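Local coordinates for vacuolar protein sorting-associated protein 54 (Mus musculus, PDB 3N1B) that probably acts, as part of the GARP tethering complex, in retrograde transport from endosomes to the trans-Golgi network, here represented by a C-terminal helical fragment, at residues I24-V29 / F81-A86. Numbering follows the deposited sequence.
Sequences ISAKLV and FLRINA
Arg83 reaches from helix 74-98 to helix 12-40 and lays its guanidinium over one turn of the latter, between Ser25, Ala26 and Val29. The chain runs out with CG anti to the carbonyl carbon (chi1 -69°) and bends at chi3 (57°), crossing the Val29 side chain at about a right angle. Arg83 NH2 takes the apolar part of the turn: it comes 3.7 Å from Ala26 CA and 4.0 Å from Ala26 CB, while Val29 CG1, whose placement in the model is doubtful, lies near the same nitrogen. Arg83 NH1 lies 3.3 Å from Ser25 OG, but the angle is too poor for a hydrogen bond, and no hydrogen bond or salt bridge joins the two segments. Across this contact the guanidinium has van der Waals neighbours alone, and they meet it obliquely. In this C-terminal fragment of Vps54, an all-helical bundle, the two short segments run in the same N-to-C sense, inclined by 28°, with axes 9.9 Å apart at closest approach. Val29 has its CB directed toward the other helix, and CG2, anti to its own backbone N, comes 3.8 Å from Arg83 O and 4.4 Å from Ile84 CG1. Here the backbones draw closest, Val29 CA to Ile84 CA being 5.6 Å. Ile84 is buried; its CD1 rests 4.0 Å above the plane of the Phe81 ring, over the centre, and its side chain also touches Met32 and Phe36 of helix 12-40 and Met61 and Met64 of helix 52-68.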
ATOM      1  N   ILE A  24     -10.154 -13.589  -6.558  1.00 65.38           N
ATOM      2  CA  ILE A  24     -10.752 -12.365  -6.037  1.00 62.31           C
ATOM      3  C   ILE A  24      -9.653 -11.419  -5.566  1.00 58.80           C
ATOM      4  O   ILE A  24      -9.771 -10.198  -5.677  1.00 53.91           O
ATOM      5  CB  ILE A  24     -11.721 -12.656  -4.870  1.00 65.02           C
ATOM      6  CG1 ILE A  24     -13.073 -13.142  -5.401  1.00 69.65           C
ATOM      7  CG2 ILE A  24     -11.917 -11.416  -4.013  1.00 64.66           C
ATOM      8  CD1 ILE A  24     -13.023 -14.484  -6.101  1.00 75.21           C
ATOM      9  N   SER A  25      -8.576 -11.998  -5.047  1.00 57.66           N
ATOM     10  CA  SER A  25      -7.449 -11.225  -4.544  1.00 56.61           C
ATOM     11  C   SER A  25      -6.751 -10.454  -5.663  1.00 54.56           C
ATOM     12  O   SER A  25      -6.262  -9.344  -5.454  1.00 54.11           O
ATOM     13  CB  SER A  25      -6.450 -12.146  -3.843  1.00 52.96           C
ATOM     14  OG  SER A  25      -5.321 -11.425  -3.388  1.00 59.43           O
ATOM     15  N   ALA A  26      -6.714 -11.046  -6.852  1.00 54.76           N
ATOM     16  CA  ALA A  26      -6.012 -10.450  -7.983  1.00 50.62           C
ATOM     17  C   ALA A  26      -6.702  -9.195  -8.515  1.00 52.75           C
ATOM     18  O   ALA A  26      -6.041  -8.216  -8.855  1.00 50.93           O
ATOM     19  CB  ALA A  26      -5.832 -11.472  -9.095  1.00 55.77           C
ATOM     20  N   LYS A  27      -8.029  -9.223  -8.600  1.00 55.27           N
ATOM     21  CA  LYS A  27      -8.752  -8.063  -9.109  1.00 54.45           C
ATOM     22  C   LYS A  27      -9.045  -7.046  -8.011  1.00 53.60           C
ATOM     23  O   LYS A  27      -9.631  -5.994  -8.267  1.00 55.75           O
ATOM     24  CB  LYS A  27     -10.033  -8.471  -9.848  1.00 60.97           C
ATOM     25  CG  LYS A  27     -11.048  -9.235  -9.018  1.00 62.99           C
ATOM     26  CD  LYS A  27     -12.435  -9.146  -9.644  1.00 64.74           C
ATOM     27  CE  LYS A  27     -12.408  -9.451 -11.136  1.00 64.47           C
ATOM     28  NZ  LYS A  27     -12.349 -10.914 -11.413  1.00 60.69           N
ATOM     29  N   LEU A  28      -8.635  -7.363  -6.788  1.00 52.60           N
ATOM     30  CA  LEU A  28      -8.698  -6.400  -5.694  1.00 47.54           C
ATOM     31  C   LEU A  28      -7.435  -5.549  -5.685  1.00 47.19           C
ATOM     32  O   LEU A  28      -7.477  -4.360  -5.380  1.00 42.82           O
ATOM     33  CB  LEU A  28      -8.864  -7.107  -4.348  1.00 55.95           C
ATOM     34  CG  LEU A  28     -10.261  -7.634  -4.005  1.00 60.97           C
ATOM     35  CD1 LEU A  28     -10.230  -8.401  -2.693  1.00 54.43           C
ATOM     36  CD2 LEU A  28     -11.269  -6.494  -3.940  1.00 57.90           C
ATOM     37  N   VAL A  29      -6.311  -6.169  -6.030  1.00 44.88           N
ATOM     38  CA  VAL A  29      -5.034  -5.464  -6.094  1.00 44.48           C
ATOM     39  C   VAL A  29      -4.956  -4.600  -7.352  1.00 45.02           C
ATOM     40  O   VAL A  29      -4.276  -3.569  -7.370  1.00 39.22           O
ATOM     41  CB  VAL A  29      -3.836  -6.430  -6.037  1.00 43.83           C
ATOM     42  CG1 VAL A  29      -3.856  -7.379  -7.217  1.00 52.69           C
ATOM     43  CG2 VAL A  29      -2.529  -5.658  -6.004  1.00 44.37           C
ATOM     44  N   PHE A  81      -2.561  -7.728   1.249  1.00 35.59           N
ATOM     45  CA  PHE A  81      -2.065  -6.385   1.541  1.00 35.57           C
ATOM     46  C   PHE A  81      -0.557  -6.240   1.339  1.00 30.99           C
ATOM     47  O   PHE A  81      -0.042  -5.124   1.250  1.00 32.55           O
ATOM     48  CB  PHE A  81      -2.487  -5.930   2.942  1.00 31.50           C
ATOM     49  CG  PHE A  81      -3.842  -5.285   2.979  1.00 33.77           C
ATOM     50  CD1 PHE A  81      -3.966  -3.906   2.948  1.00 34.11           C
ATOM     51  CD2 PHE A  81      -4.992  -6.057   3.022  1.00 37.09           C
ATOM     52  CE1 PHE A  81      -5.211  -3.305   2.971  1.00 29.95           C
ATOM     53  CE2 PHE A  81      -6.242  -5.464   3.043  1.00 34.09           C
ATOM     54  CZ  PHE A  81      -6.351  -4.086   3.020  1.00 36.18           C
ATOM     55  N   LEU A  82       0.147  -7.364   1.260  1.00 30.30           N
ATOM     56  CA  LEU A  82       1.550  -7.339   0.871  1.00 36.66           C
ATOM     57  C   LEU A  82       1.656  -6.974  -0.606  1.00 34.73           C
ATOM     58  O   LEU A  82       2.546  -6.225  -1.012  1.00 34.52           O
ATOM     59  CB  LEU A  82       2.208  -8.697   1.124  1.00 35.78           C
ATOM     60  CG  LEU A  82       2.702  -8.985   2.543  1.00 41.52           C
ATOM     61  CD1 LEU A  82       3.143 -10.437   2.671  1.00 45.94           C
ATOM     62  CD2 LEU A  82       3.834  -8.041   2.911  1.00 33.88           C
ATOM     63  N   ARG A  83       0.737  -7.509  -1.404  1.00 33.18           N
ATOM     64  CA  ARG A  83       0.705  -7.233  -2.834  1.00 37.73           C
ATOM     65  C   ARG A  83       0.213  -5.817  -3.102  1.00 35.70           C
ATOM     66  O   ARG A  83       0.651  -5.167  -4.050  1.00 37.01           O
ATOM     67  CB  ARG A  83      -0.171  -8.255  -3.560  1.00 36.38           C
ATOM     68  CG  ARG A  83       0.410  -9.662  -3.586  1.00 39.15           C
ATOM     69  CD  ARG A  83      -0.583 -10.651  -4.175  1.00 44.34           C
ATOM     70  NE  ARG A  83      -1.002 -10.267  -5.519  1.00 47.48           N
ATOM     71  CZ  ARG A  83      -2.078 -10.747  -6.133  1.00 54.39           C
ATOM     72  NH1 ARG A  83      -2.855 -11.630  -5.519  1.00 52.11           N
ATOM     73  NH2 ARG A  83      -2.380 -10.342  -7.359  1.00 57.52           N
ATOM     74  N   ILE A  84      -0.702  -5.342  -2.266  1.00 34.57           N
ATOM     75  CA  ILE A  84      -1.166  -3.963  -2.365  1.00 33.50           C
ATOM     76  C   ILE A  84      -0.024  -3.006  -2.031  1.00 31.16           C
ATOM     77  O   ILE A  84       0.192  -2.009  -2.722  1.00 26.34           O
ATOM     78  CB  ILE A  84      -2.356  -3.694  -1.428  1.00 34.09           C
ATOM     79  CG1 ILE A  84      -3.576  -4.507  -1.871  1.00 35.08           C
ATOM     80  CG2 ILE A  84      -2.685  -2.211  -1.402  1.00 33.22           C
ATOM     81  CD1 ILE A  84      -4.806  -4.281  -1.009  1.00 39.11           C
ATOM     82  N   ASN A  85       0.711  -3.323  -0.969  1.00 30.47           N
ATOM     83  CA  ASN A  85       1.864  -2.523  -0.576  1.00 29.65           C
ATOM     84  C   ASN A  85       2.943  -2.528  -1.651  1.00 28.80           C
ATOM     85  O   ASN A  85       3.632  -1.528  -1.856  1.00 25.35           O
ATOM     86  CB  ASN A  85       2.442  -3.024   0.747  1.00 27.82           C
ATOM     87  CG  ASN A  85       3.575  -2.152   1.253  1.00 30.74           C
ATOM     88  OD1 ASN A  85       3.405  -0.948   1.450  1.00 33.66           O
ATOM     89  ND2 ASN A  85       4.735  -2.756   1.469  1.00 28.56           N
ATOM     90  N   ALA A  86       3.084  -3.661  -2.335  1.00 29.64           N
ATOM     91  CA  ALA A  86       4.070  -3.797  -3.405  1.00 31.48           C
ATOM     92  C   ALA A  86       3.746  -2.869  -4.567  1.00 30.52           C
ATOM     93  O   ALA A  86       4.642  -2.270  -5.164  1.00 34.13           O
ATOM     94  CB  ALA A  86       4.146  -5.243  -3.884  1.00 28.15           C
TER